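Local coordinates for protein leucine--trna ligase (Agrobacterium radiobacter, PDB 5AH5) that probably attaches leucine to tRNA(Leu) at the expense of ATP, as a leucyl-tRNA synthetase with an editing domain, and is linked to toxic moiety 84 resistance, at residues F190-S195 and L412-I417; E226-R231 and T246-L251; V230-E235 and V308-N313; G301-L306 and P318-N323. One frame throughout, in Å; residues are numbered along the deposited sequence.

Contact 1: F190-S195 and L412-I417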
# COMPACT_ATOMS: atom_id res chain seq x y z
N PHE B 190 -16.34 4.36 -17.52
CA PHE B 190 -14.98 3.84 -17.54
C PHE B 190 -13.98 4.98 -17.39
O PHE B 190 -14.30 6.15 -17.74
CB PHE B 190 -14.70 3.21 -18.89
CG PHE B 190 -15.52 2.02 -19.17
CD1 PHE B 190 -15.11 0.77 -18.76
CD2 PHE B 190 -16.72 2.14 -19.87
CE1 PHE B 190 -15.90 -0.35 -19.04
CE2 PHE B 190 -17.48 1.05 -20.14
CZ PHE B 190 -17.08 -0.21 -19.73
N VAL B 191 -12.78 4.64 -16.92
CA VAL B 191 -11.62 5.52 -17.04
C VAL B 191 -10.57 4.85 -17.92
O VAL B 191 -10.30 3.66 -17.79
CB VAL B 191 -10.97 5.89 -15.72
CG1 VAL B 191 -10.28 7.24 -15.86
CG2 VAL B 191 -11.97 5.91 -14.58
N ASP B 192 -9.99 5.64 -18.83
CA ASP B 192 -9.03 5.12 -19.80
C ASP B 192 -7.64 4.92 -19.18
O ASP B 192 -6.71 5.63 -19.47
CB ASP B 192 -8.95 6.08 -20.98
CG ASP B 192 -8.18 5.52 -22.16
OD1 ASP B 192 -7.73 4.35 -22.14
OD2 ASP B 192 -8.00 6.27 -23.12
N ILE B 193 -7.52 3.95 -18.29
CA ILE B 193 -6.23 3.56 -17.71
C ILE B 193 -5.26 2.90 -18.73
O ILE B 193 -4.02 3.02 -18.60
CB ILE B 193 -6.49 2.67 -16.48
CG1 ILE B 193 -5.24 2.54 -15.58
CG2 ILE B 193 -7.03 1.31 -16.90
CD1 ILE B 193 -5.57 1.80 -14.29
N ARG B 194 -5.80 2.24 -19.74
CA ARG B 194 -4.98 1.66 -20.82
C ARG B 194 -4.05 2.67 -21.46
O ARG B 194 -2.92 2.34 -21.76
CB ARG B 194 -5.81 0.90 -21.87
CG ARG B 194 -6.27 -0.46 -21.39
CD ARG B 194 -7.28 -1.14 -22.33
NE ARG B 194 -6.64 -1.50 -23.58
CZ ARG B 194 -5.94 -2.61 -23.82
NH1 ARG B 194 -5.78 -3.57 -22.92
NH2 ARG B 194 -5.42 -2.78 -25.02
N SER B 195 -4.49 3.91 -21.62
CA SER B 195 -3.68 4.93 -22.27
C SER B 195 -2.49 5.37 -21.41
O SER B 195 -1.57 6.01 -21.91
CB SER B 195 -4.55 6.15 -22.65
OG SER B 195 -5.08 6.81 -21.49
N LEU B 412 -4.31 -5.43 -19.05
CA LEU B 412 -5.04 -4.39 -18.34
C LEU B 412 -6.34 -4.01 -19.09
O LEU B 412 -6.33 -3.65 -20.28
CB LEU B 412 -4.13 -3.15 -18.27
CG LEU B 412 -4.60 -1.95 -17.49
CD1 LEU B 412 -4.78 -2.31 -16.05
CD2 LEU B 412 -3.66 -0.77 -17.64
N GLN B 413 -7.46 -4.09 -18.39
CA GLN B 413 -8.74 -3.61 -18.97
C GLN B 413 -9.04 -2.18 -18.50
O GLN B 413 -8.68 -1.77 -17.37
CB GLN B 413 -9.84 -4.52 -18.54
CG GLN B 413 -9.58 -5.96 -18.91
CD GLN B 413 -10.69 -6.85 -18.46
OE1 GLN B 413 -11.82 -6.39 -18.25
NE2 GLN B 413 -10.40 -8.14 -18.27
N ASN B 414 -9.71 -1.40 -19.32
CA ASN B 414 -10.18 -0.11 -18.84
C ASN B 414 -11.09 -0.29 -17.64
O ASN B 414 -11.74 -1.33 -17.47
CB ASN B 414 -10.73 0.76 -19.94
CG ASN B 414 -9.62 1.54 -20.67
OD1 ASN B 414 -8.48 1.62 -20.21
ND2 ASN B 414 -9.97 2.15 -21.77
N TRP B 415 -11.03 0.70 -16.76
CA TRP B 415 -11.57 0.62 -15.41
C TRP B 415 -13.07 1.03 -15.37
O TRP B 415 -13.37 2.22 -15.47
CB TRP B 415 -10.76 1.63 -14.62
CG TRP B 415 -11.06 1.75 -13.16
CD1 TRP B 415 -11.77 0.91 -12.40
CD2 TRP B 415 -10.60 2.78 -12.31
NE1 TRP B 415 -11.82 1.37 -11.10
CE2 TRP B 415 -11.10 2.53 -11.04
CE3 TRP B 415 -9.81 3.91 -12.52
CZ2 TRP B 415 -10.82 3.33 -9.96
CZ3 TRP B 415 -9.54 4.74 -11.44
CH2 TRP B 415 -10.05 4.43 -10.17
N SER B 416 -13.96 0.05 -15.18
CA SER B 416 -15.38 0.27 -14.84
C SER B 416 -15.53 0.86 -13.46
O SER B 416 -15.19 0.19 -12.48
CB SER B 416 -16.19 -1.03 -14.70
OG SER B 416 -16.13 -1.76 -15.85
N ILE B 417 -16.16 2.02 -13.40
CA ILE B 417 -16.41 2.75 -12.16
C ILE B 417 -17.87 2.91 -11.77
O ILE B 417 -18.16 3.22 -10.62
CB ILE B 417 -15.69 4.12 -12.12
CG1 ILE B 417 -16.05 5.01 -13.32
CG2 ILE B 417 -14.20 3.86 -12.09
CD1 ILE B 417 -15.69 6.48 -13.14
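Asn414 inserts its side-chain amide into the turn that follows strand 182-191 and grips it at both ends. OD1 accepts a hydrogen bond from Arg194 N at 2.8 Å, with the donor nearly on the carbonyl axis. ND2 gives a longer bond of 3.2 Å to Asp192 OD1, arriving from above the carboxylate plane. Tyr148 OH is a second partner of ND2, and bonds at both ends fix the rotation of the amide. Asp192 is the centre of an inverse gamma turn, and Val191 O accepts from both Ile193 N and Trp415 N. Val191 and Trp415 form a hydrogen-bonded antiparallel pair (Val191 N to Trp415 O 2.9 Å), joining strand 182-191 to strand 415-419 in one sheet, with the editing domain inserted between them. Phe190 has CG anti to its carbonyl carbon (chi1 -65°), which swings the ring across the partner strand, bringing CE1 to 3.5 Å from Ser416 OG; Asn414 O sits at the ring edge. Leu412 touches Ile193 through CD2, 4.0 Å from Ile193 CG2, while its carbonyl oxygen receives Arg194 NH1 at 2.7 Å in the guanidinium plane. A bend at chi3 (68°) brings that arginine round.

Contact 2: E226-R231 and T246-L251; sequences EGAEVR and TRLDTL. With nucleotides of chain D.
Ala228 and Val230, two residues apart on an extended strand, both direct their CB atoms at the irregular backbone of 246-251, and apolar packing, without any hydrogen bond, joins the two segments. The two methyls of Leu248 divide the work: CD1 lies 3.6 Å from Val230 CG2, and CD2 lies 4.0 Å from Ala228 CB. The other branch of Val230 meets Leu251 tip to tip, CG1 standing 3.9 Å from Leu251 CD1. At the far end Thr246 rests its methyl CG2 3.6 Å from Glu226 O, and its N and OG1 face the tRNA. Thr246 N donates a nearly straight bond of 2.9 Å (168°) to O3' of A84 of chain D. With OG1 between the backbone N and the carbonyl carbon (chi1 59°), the hydroxyl reaches the same O3' at 3.0 Å, giving the ribose oxygen two partners. The sequence TRLDT is consistent with the threonine-rich segment that lines the editing pocket in leucyl-tRNA synthetases. Thr250 N and OG1 both bond Arg247 O, while Asp249 pairs with Arg247 and Arg391. Helix 388-400 packs on the same apolar patch through Leu394 and Ile395, and strands 243-245 and 404-410 bond to the backbone of strand 224-234.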
# COMPACT_ATOMS: atom_id res chain seq x y z
N GLU B 226 4.29 -8.38 -26.64
CA GLU B 226 4.77 -7.97 -27.96
C GLU B 226 4.44 -9.07 -28.99
O GLU B 226 4.52 -10.25 -28.69
CB GLU B 226 6.28 -7.68 -27.88
CG GLU B 226 6.66 -6.30 -28.44
CD GLU B 226 6.18 -5.14 -27.58
OE1 GLU B 226 6.27 -5.24 -26.34
OE2 GLU B 226 5.69 -4.13 -28.14
N GLY B 227 4.00 -8.68 -30.19
CA GLY B 227 3.64 -9.65 -31.24
C GLY B 227 3.37 -9.02 -32.60
O GLY B 227 3.88 -7.93 -32.91
N ALA B 228 2.57 -9.69 -33.42
CA ALA B 228 2.20 -9.15 -34.74
C ALA B 228 0.72 -9.32 -35.07
O ALA B 228 0.11 -10.37 -34.79
CB ALA B 228 3.06 -9.78 -35.81
N GLU B 229 0.16 -8.27 -35.68
CA GLU B 229 -1.21 -8.27 -36.21
C GLU B 229 -1.16 -8.52 -37.72
O GLU B 229 -0.49 -7.78 -38.45
CB GLU B 229 -1.95 -6.95 -35.90
CG GLU B 229 -2.56 -6.87 -34.51
CD GLU B 229 -3.27 -5.55 -34.23
OE1 GLU B 229 -4.35 -5.34 -34.81
OE2 GLU B 229 -2.78 -4.74 -33.41
N VAL B 230 -1.84 -9.58 -38.16
CA VAL B 230 -1.95 -9.95 -39.58
C VAL B 230 -3.40 -9.75 -40.01
O VAL B 230 -4.30 -10.36 -39.43
CB VAL B 230 -1.54 -11.42 -39.83
CG1 VAL B 230 -1.50 -11.73 -41.32
CG2 VAL B 230 -0.20 -11.74 -39.18
N ARG B 231 -3.62 -8.90 -41.02
CA ARG B 231 -4.98 -8.58 -41.49
C ARG B 231 -5.48 -9.66 -42.47
O ARG B 231 -4.74 -10.06 -43.36
CB ARG B 231 -5.02 -7.18 -42.13
CG ARG B 231 -4.65 -6.06 -41.16
CD ARG B 231 -4.96 -4.67 -41.71
NE ARG B 231 -6.40 -4.42 -41.84
CZ ARG B 231 -6.97 -3.23 -42.07
NH1 ARG B 231 -6.25 -2.12 -42.20
NH2 ARG B 231 -8.30 -3.14 -42.16
N THR B 246 2.37 -14.29 -31.69
CA THR B 246 3.80 -14.17 -31.40
C THR B 246 4.63 -15.02 -32.39
O THR B 246 5.76 -14.66 -32.72
CB THR B 246 4.10 -14.59 -29.95
OG1 THR B 246 3.67 -15.94 -29.73
CG2 THR B 246 3.38 -13.65 -28.95
N ARG B 247 4.06 -16.15 -32.84
CA ARG B 247 4.68 -17.00 -33.86
C ARG B 247 4.28 -16.57 -35.29
O ARG B 247 3.67 -17.35 -36.01
CB ARG B 247 4.31 -18.49 -33.64
CG ARG B 247 4.55 -19.07 -32.25
CD ARG B 247 5.88 -18.65 -31.61
NE ARG B 247 7.04 -18.75 -32.50
CZ ARG B 247 7.69 -19.88 -32.81
NH1 ARG B 247 7.31 -21.06 -32.32
NH2 ARG B 247 8.74 -19.82 -33.63
N LEU B 248 4.60 -15.34 -35.69
CA LEU B 248 4.28 -14.88 -37.05
C LEU B 248 4.94 -15.81 -38.06
O LEU B 248 4.35 -16.13 -39.10
CB LEU B 248 4.75 -13.44 -37.29
CG LEU B 248 4.62 -12.87 -38.72
CD1 LEU B 248 3.20 -13.01 -39.24
CD2 LEU B 248 5.05 -11.41 -38.81
N ASP B 249 6.16 -16.24 -37.73
CA ASP B 249 6.91 -17.25 -38.48
C ASP B 249 6.04 -18.36 -39.11
O ASP B 249 6.24 -18.69 -40.27
CB ASP B 249 8.06 -17.85 -37.63
CG ASP B 249 7.58 -18.50 -36.33
OD1 ASP B 249 7.23 -19.70 -36.33
OD2 ASP B 249 7.60 -17.81 -35.28
N THR B 250 5.04 -18.88 -38.39
CA THR B 250 4.18 -19.94 -38.93
C THR B 250 2.94 -19.44 -39.73
O THR B 250 1.94 -20.15 -39.81
CB THR B 250 3.71 -20.87 -37.79
OG1 THR B 250 3.00 -20.11 -36.82
CG2 THR B 250 4.89 -21.57 -37.12
N LEU B 251 3.03 -18.26 -40.37
CA LEU B 251 1.87 -17.62 -41.05
C LEU B 251 1.29 -18.40 -42.25
O LEU B 251 0.06 -18.52 -42.40
CB LEU B 251 2.24 -16.20 -41.52
CG LEU B 251 1.23 -15.37 -42.31
CD1 LEU B 251 -0.14 -15.33 -41.63
CD2 LEU B 251 1.76 -13.96 -42.52
P A D 84 1.13 -16.88 -24.96
OP1 A D 84 2.60 -17.07 -24.88
OP2 A D 84 0.53 -15.53 -24.81
O5' A D 84 0.72 -17.47 -26.38
C5' A D 84 0.73 -16.62 -27.56
C4' A D 84 -0.08 -17.26 -28.65
O4' A D 84 -1.46 -17.43 -28.21
C3' A D 84 -0.23 -16.48 -29.96
O3' A D 84 0.90 -16.61 -30.81
C2' A D 84 -1.45 -17.15 -30.57
O2' A D 84 -1.08 -18.37 -31.21
C1' A D 84 -2.32 -17.39 -29.33
N9 A D 84 -3.37 -16.40 -29.08
C8 A D 84 -3.46 -15.10 -29.55
N7 A D 84 -4.55 -14.48 -29.16
C5 A D 84 -5.22 -15.42 -28.39
C6 A D 84 -6.44 -15.38 -27.69
N6 A D 84 -7.23 -14.30 -27.64
N1 A D 84 -6.82 -16.49 -27.02
C2 A D 84 -6.02 -17.57 -27.05
N3 A D 84 -4.84 -17.72 -27.66
C4 A D 84 -4.50 -16.61 -28.33

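Contact 3: V230-E235 and V308-N313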
# COMPACT_ATOMS: atom_id res chain seq x y z
N VAL B 230 -1.84 -9.58 -38.16
CA VAL B 230 -1.95 -9.95 -39.58
C VAL B 230 -3.40 -9.75 -40.01
O VAL B 230 -4.30 -10.36 -39.43
CB VAL B 230 -1.54 -11.42 -39.83
CG1 VAL B 230 -1.50 -11.73 -41.32
CG2 VAL B 230 -0.20 -11.74 -39.18
N ARG B 231 -3.62 -8.90 -41.02
CA ARG B 231 -4.98 -8.58 -41.49
C ARG B 231 -5.48 -9.66 -42.47
O ARG B 231 -4.74 -10.06 -43.36
CB ARG B 231 -5.02 -7.18 -42.13
CG ARG B 231 -4.65 -6.06 -41.16
CD ARG B 231 -4.96 -4.67 -41.71
NE ARG B 231 -6.40 -4.42 -41.84
CZ ARG B 231 -6.97 -3.23 -42.07
NH1 ARG B 231 -6.25 -2.12 -42.20
NH2 ARG B 231 -8.30 -3.14 -42.16
N PHE B 232 -6.72 -10.11 -42.28
CA PHE B 232 -7.32 -11.20 -43.08
C PHE B 232 -8.61 -10.73 -43.77
O PHE B 232 -9.63 -10.51 -43.10
CB PHE B 232 -7.63 -12.41 -42.18
CG PHE B 232 -6.46 -13.35 -41.96
CD1 PHE B 232 -5.34 -12.94 -41.24
CD2 PHE B 232 -6.49 -14.66 -42.43
CE1 PHE B 232 -4.28 -13.80 -41.02
CE2 PHE B 232 -5.43 -15.53 -42.22
CZ PHE B 232 -4.32 -15.10 -41.51
N LEU B 233 -8.58 -10.59 -45.10
CA LEU B 233 -9.73 -10.04 -45.87
C LEU B 233 -10.82 -11.10 -46.08
O LEU B 233 -10.51 -12.29 -46.24
CB LEU B 233 -9.29 -9.48 -47.24
CG LEU B 233 -8.17 -8.42 -47.29
CD1 LEU B 233 -6.86 -8.99 -47.83
CD2 LEU B 233 -8.58 -7.20 -48.11
N VAL B 234 -12.08 -10.65 -46.09
CA VAL B 234 -13.26 -11.51 -46.30
C VAL B 234 -13.81 -11.33 -47.73
O VAL B 234 -13.88 -10.20 -48.23
CB VAL B 234 -14.37 -11.24 -45.26
CG1 VAL B 234 -15.30 -12.45 -45.15
CG2 VAL B 234 -13.79 -10.89 -43.89
N GLU B 235 -14.23 -12.43 -48.35
CA GLU B 235 -14.44 -12.52 -49.81
C GLU B 235 -15.40 -11.50 -50.41
O GLU B 235 -14.96 -10.58 -51.10
CB GLU B 235 -14.89 -13.94 -50.20
CG GLU B 235 -13.75 -14.93 -50.21
CD GLU B 235 -14.21 -16.35 -49.99
OE1 GLU B 235 -14.64 -16.65 -48.86
OE2 GLU B 235 -14.16 -17.16 -50.95
N VAL B 308 -11.96 -16.74 -45.67
CA VAL B 308 -11.14 -15.55 -45.42
C VAL B 308 -9.68 -15.77 -45.88
O VAL B 308 -9.22 -16.91 -45.93
CB VAL B 308 -11.25 -15.22 -43.91
CG1 VAL B 308 -10.35 -16.13 -43.06
CG2 VAL B 308 -10.98 -13.75 -43.64
N VAL B 309 -8.97 -14.67 -46.18
CA VAL B 309 -7.68 -14.71 -46.93
C VAL B 309 -6.41 -14.35 -46.11
O VAL B 309 -6.40 -13.40 -45.34
CB VAL B 309 -7.79 -13.84 -48.23
CG1 VAL B 309 -6.45 -13.29 -48.73
CG2 VAL B 309 -8.48 -14.63 -49.34
N ASN B 310 -5.34 -15.11 -46.36
CA ASN B 310 -3.99 -14.93 -45.79
C ASN B 310 -3.13 -14.10 -46.78
O ASN B 310 -2.64 -14.66 -47.76
CB ASN B 310 -3.41 -16.36 -45.59
CG ASN B 310 -1.99 -16.38 -45.04
OD1 ASN B 310 -1.19 -15.48 -45.28
ND2 ASN B 310 -1.67 -17.46 -44.33
N PRO B 311 -2.91 -12.78 -46.52
CA PRO B 311 -2.33 -11.89 -47.56
C PRO B 311 -0.82 -12.04 -47.88
O PRO B 311 -0.33 -11.35 -48.78
CB PRO B 311 -2.63 -10.49 -47.02
CG PRO B 311 -2.51 -10.67 -45.56
CD PRO B 311 -3.12 -12.03 -45.27
N LEU B 312 -0.10 -12.90 -47.16
CA LEU B 312 1.19 -13.41 -47.65
C LEU B 312 0.90 -14.39 -48.79
O LEU B 312 1.13 -14.08 -49.97
CB LEU B 312 1.99 -14.11 -46.53
CG LEU B 312 3.13 -15.09 -46.91
CD1 LEU B 312 4.41 -14.34 -47.23
CD2 LEU B 312 3.37 -16.11 -45.80
N ASN B 313 0.35 -15.54 -48.42
CA ASN B 313 0.05 -16.65 -49.33
C ASN B 313 -0.94 -16.26 -50.46
O ASN B 313 -0.89 -16.83 -51.55
CB ASN B 313 -0.48 -17.84 -48.52
CG ASN B 313 -0.10 -19.18 -49.11
OD1 ASN B 313 -0.63 -19.60 -50.13
ND2 ASN B 313 0.82 -19.87 -48.45
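Phe232 and Val308 meet across a pair of strand ends, CB of the phenylalanine lying 3.9 Å from CG2 of the valine. Val308 turns CG2 anti to its backbone N, with CG1 between N and the carbonyl carbon (chi1 78°), and this directs CG2 at the opposite chain. The same methyl packs 4.0 Å from Val234 CG2. Phe232 lays its ring obliquely by the opposite chain, CD2 lying 3.2 Å from Val309 O, an oxygen that also receives a CA-H...O contact from Phe232 CA. One hydrogen bond crosses the segments, from Val309 N to Leu233 O at 2.8 Å, in the carbonyl plane.

This is where strand 301-310 joins strand 224-234, antiparallel, in the mixed sheet of the editing domain; Val234 and Val308 form a non-hydrogen-bonded pair. Two residues on from Val309 the partner is Pro311, which has no N-H to offer, and its ring carbons CG and CD instead rest on Arg231 O, CD at 3.2 Å.

Further out, Ile257 of strand 257-259 packs on both Phe232 and Val308. Asn310 is anchored through ND2 to Leu251 O, and its OD1 takes weak bonds from Leu312 N and Asn313 N where the chain turns away. Arg231 points its own end elsewhere, with NE bonded to Thr240 OG1.

Contact 4: G301-L306 and P318-N323; sequences GIFTGL and PLYVAN
The beta hairpin made of strands 301-310 and 315-322 belongs to the mixed sheet of the editing domain, and this contact joins the parts of its two arms remote from the connecting turn. Ile302 and Val321 form an antiparallel hydrogen-bonded pair, with Ile302 N to Val321 O at 2.9 Å and Val321 N to Ile302 O at 3.1 Å. Their side chains lie alongside each other, pointing the same way, and Tyr282 of helix 277-287 packs on both. On the other face Phe303 and Tyr320 are a non-hydrogen-bonded pair. Their rings meet obliquely, centroids 5.3 Å apart and planes at 49°, and the CA of Phe303 makes a CH-pi contact over the face of the Tyr320 ring. With CG anti to the backbone N (chi1 177°), the Phe303 ring runs on along the hairpin, where its CE1 touches Pro318 CB and Gly305 N stands over the centre of one face. Phe347 meets the tyrosine ring at a steep angle.

Thr304 N bonds Leu319 O at 3.1 Å, and Thr304 OG1 reaches it at 2.7 Å from well above the carbonyl plane, both from the same face. Beyond Thr304 the chain turns a corner at Gly305, where, at its backbone angles (phi 109°), a CB would collide with Thr304 O. At the other end Asn323 packs on a cytosine base of the bound RNA. The two hydrogen bonds from Thr304 to one carbonyl oxygen thus hold the backbone just before the corner, and the aromatic pair adds apolar contact to the hydrogen-bonded pairing.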
# COMPACT_ATOMS: atom_id res chain seq x y z
N GLY B 301 -16.80 -25.10 -30.63
CA GLY B 301 -16.72 -24.22 -31.81
C GLY B 301 -17.80 -24.46 -32.86
O GLY B 301 -18.51 -25.47 -32.81
N ILE B 302 -17.90 -23.52 -33.80
CA ILE B 302 -18.85 -23.61 -34.91
C ILE B 302 -18.23 -23.01 -36.17
O ILE B 302 -17.72 -21.89 -36.15
CB ILE B 302 -20.19 -22.89 -34.59
CG1 ILE B 302 -21.17 -23.05 -35.76
CG2 ILE B 302 -20.01 -21.41 -34.28
CD1 ILE B 302 -22.58 -22.68 -35.41
N PHE B 303 -18.27 -23.78 -37.27
CA PHE B 303 -17.83 -23.31 -38.58
C PHE B 303 -18.75 -22.16 -38.99
O PHE B 303 -19.97 -22.29 -38.89
CB PHE B 303 -17.85 -24.45 -39.62
CG PHE B 303 -17.48 -24.03 -41.03
CD1 PHE B 303 -16.33 -23.28 -41.27
CD2 PHE B 303 -18.27 -24.40 -42.12
CE1 PHE B 303 -15.98 -22.89 -42.57
CE2 PHE B 303 -17.92 -24.03 -43.41
CZ PHE B 303 -16.78 -23.27 -43.64
N THR B 304 -18.16 -21.04 -39.39
CA THR B 304 -18.95 -19.86 -39.75
C THR B 304 -19.82 -20.15 -40.97
O THR B 304 -20.96 -19.68 -41.04
CB THR B 304 -18.06 -18.65 -40.10
OG1 THR B 304 -16.90 -18.64 -39.26
CG2 THR B 304 -18.84 -17.34 -39.96
N GLY B 305 -19.26 -20.91 -41.91
CA GLY B 305 -19.79 -21.04 -43.25
C GLY B 305 -18.82 -20.32 -44.16
O GLY B 305 -18.24 -20.93 -45.04
N LEU B 306 -18.61 -19.02 -43.89
CA LEU B 306 -17.79 -18.14 -44.74
C LEU B 306 -16.28 -18.51 -44.71
O LEU B 306 -15.88 -19.47 -44.02
CB LEU B 306 -18.00 -16.64 -44.37
CG LEU B 306 -19.38 -16.04 -43.99
CD1 LEU B 306 -19.37 -14.51 -44.14
CD2 LEU B 306 -20.55 -16.61 -44.78
N PRO B 318 -10.38 -21.29 -43.92
CA PRO B 318 -11.68 -21.38 -43.21
C PRO B 318 -11.79 -20.52 -41.94
O PRO B 318 -10.82 -20.40 -41.19
CB PRO B 318 -11.78 -22.88 -42.87
CG PRO B 318 -10.38 -23.39 -42.86
CD PRO B 318 -9.66 -22.58 -43.91
N LEU B 319 -12.98 -19.95 -41.69
CA LEU B 319 -13.25 -19.13 -40.49
C LEU B 319 -14.19 -19.87 -39.52
O LEU B 319 -15.15 -20.52 -39.94
CB LEU B 319 -13.85 -17.77 -40.88
CG LEU B 319 -14.11 -16.71 -39.79
CD1 LEU B 319 -12.83 -16.31 -39.08
CD2 LEU B 319 -14.76 -15.46 -40.38
N TYR B 320 -13.90 -19.75 -38.23
CA TYR B 320 -14.64 -20.43 -37.15
C TYR B 320 -14.94 -19.44 -35.99
O TYR B 320 -14.52 -18.27 -36.02
CB TYR B 320 -13.81 -21.62 -36.62
CG TYR B 320 -13.85 -22.89 -37.47
CD1 TYR B 320 -13.15 -22.98 -38.69
CD2 TYR B 320 -14.56 -24.03 -37.03
CE1 TYR B 320 -13.18 -24.15 -39.45
CE2 TYR B 320 -14.59 -25.20 -37.78
CZ TYR B 320 -13.90 -25.25 -38.99
OH TYR B 320 -13.93 -26.41 -39.73
N VAL B 321 -15.69 -19.92 -35.00
CA VAL B 321 -15.95 -19.21 -33.75
C VAL B 321 -15.76 -20.26 -32.65
O VAL B 321 -16.50 -21.24 -32.62
CB VAL B 321 -17.36 -18.55 -33.73
CG1 VAL B 321 -17.88 -18.27 -32.32
CG2 VAL B 321 -17.35 -17.24 -34.51
N ALA B 322 -14.74 -20.06 -31.80
CA ALA B 322 -14.35 -21.04 -30.78
C ALA B 322 -14.26 -20.42 -29.38
O ALA B 322 -13.94 -19.23 -29.22
CB ALA B 322 -13.03 -21.70 -31.15
N ASN B 323 -14.55 -21.26 -28.37
CA ASN B 323 -14.57 -20.84 -26.95
C ASN B 323 -13.17 -20.61 -26.35
O ASN B 323 -13.00 -19.76 -25.47
CB ASN B 323 -15.38 -21.85 -26.10
CG ASN B 323 -14.69 -23.21 -25.95
OD1 ASN B 323 -13.75 -23.53 -26.68
ND2 ASN B 323 -15.16 -24.01 -25.01

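Followed from the N terminus, the chain leaves contact 1 at 190-195 and returns to it only at 412-417, tying strand 182-191 to strand 415-419; contacts 2, 3 and 4 all fall within that long excursion, which includes the editing domain. Strand 224-234 opens both contact 2 and contact 3, which share Val230 and Arg231. Contact 2 closes its short loop at 246-251, whereas contact 3 waits for 308-313. Contact 4 opens at 301-306, before contact 3 has closed, and ends at 318-323, so the two cross and draw strands 224-234, 301-310 and 315-322 into one sheet. Contacts 2 and 3 touch directly, while contact 1 touches none of the others.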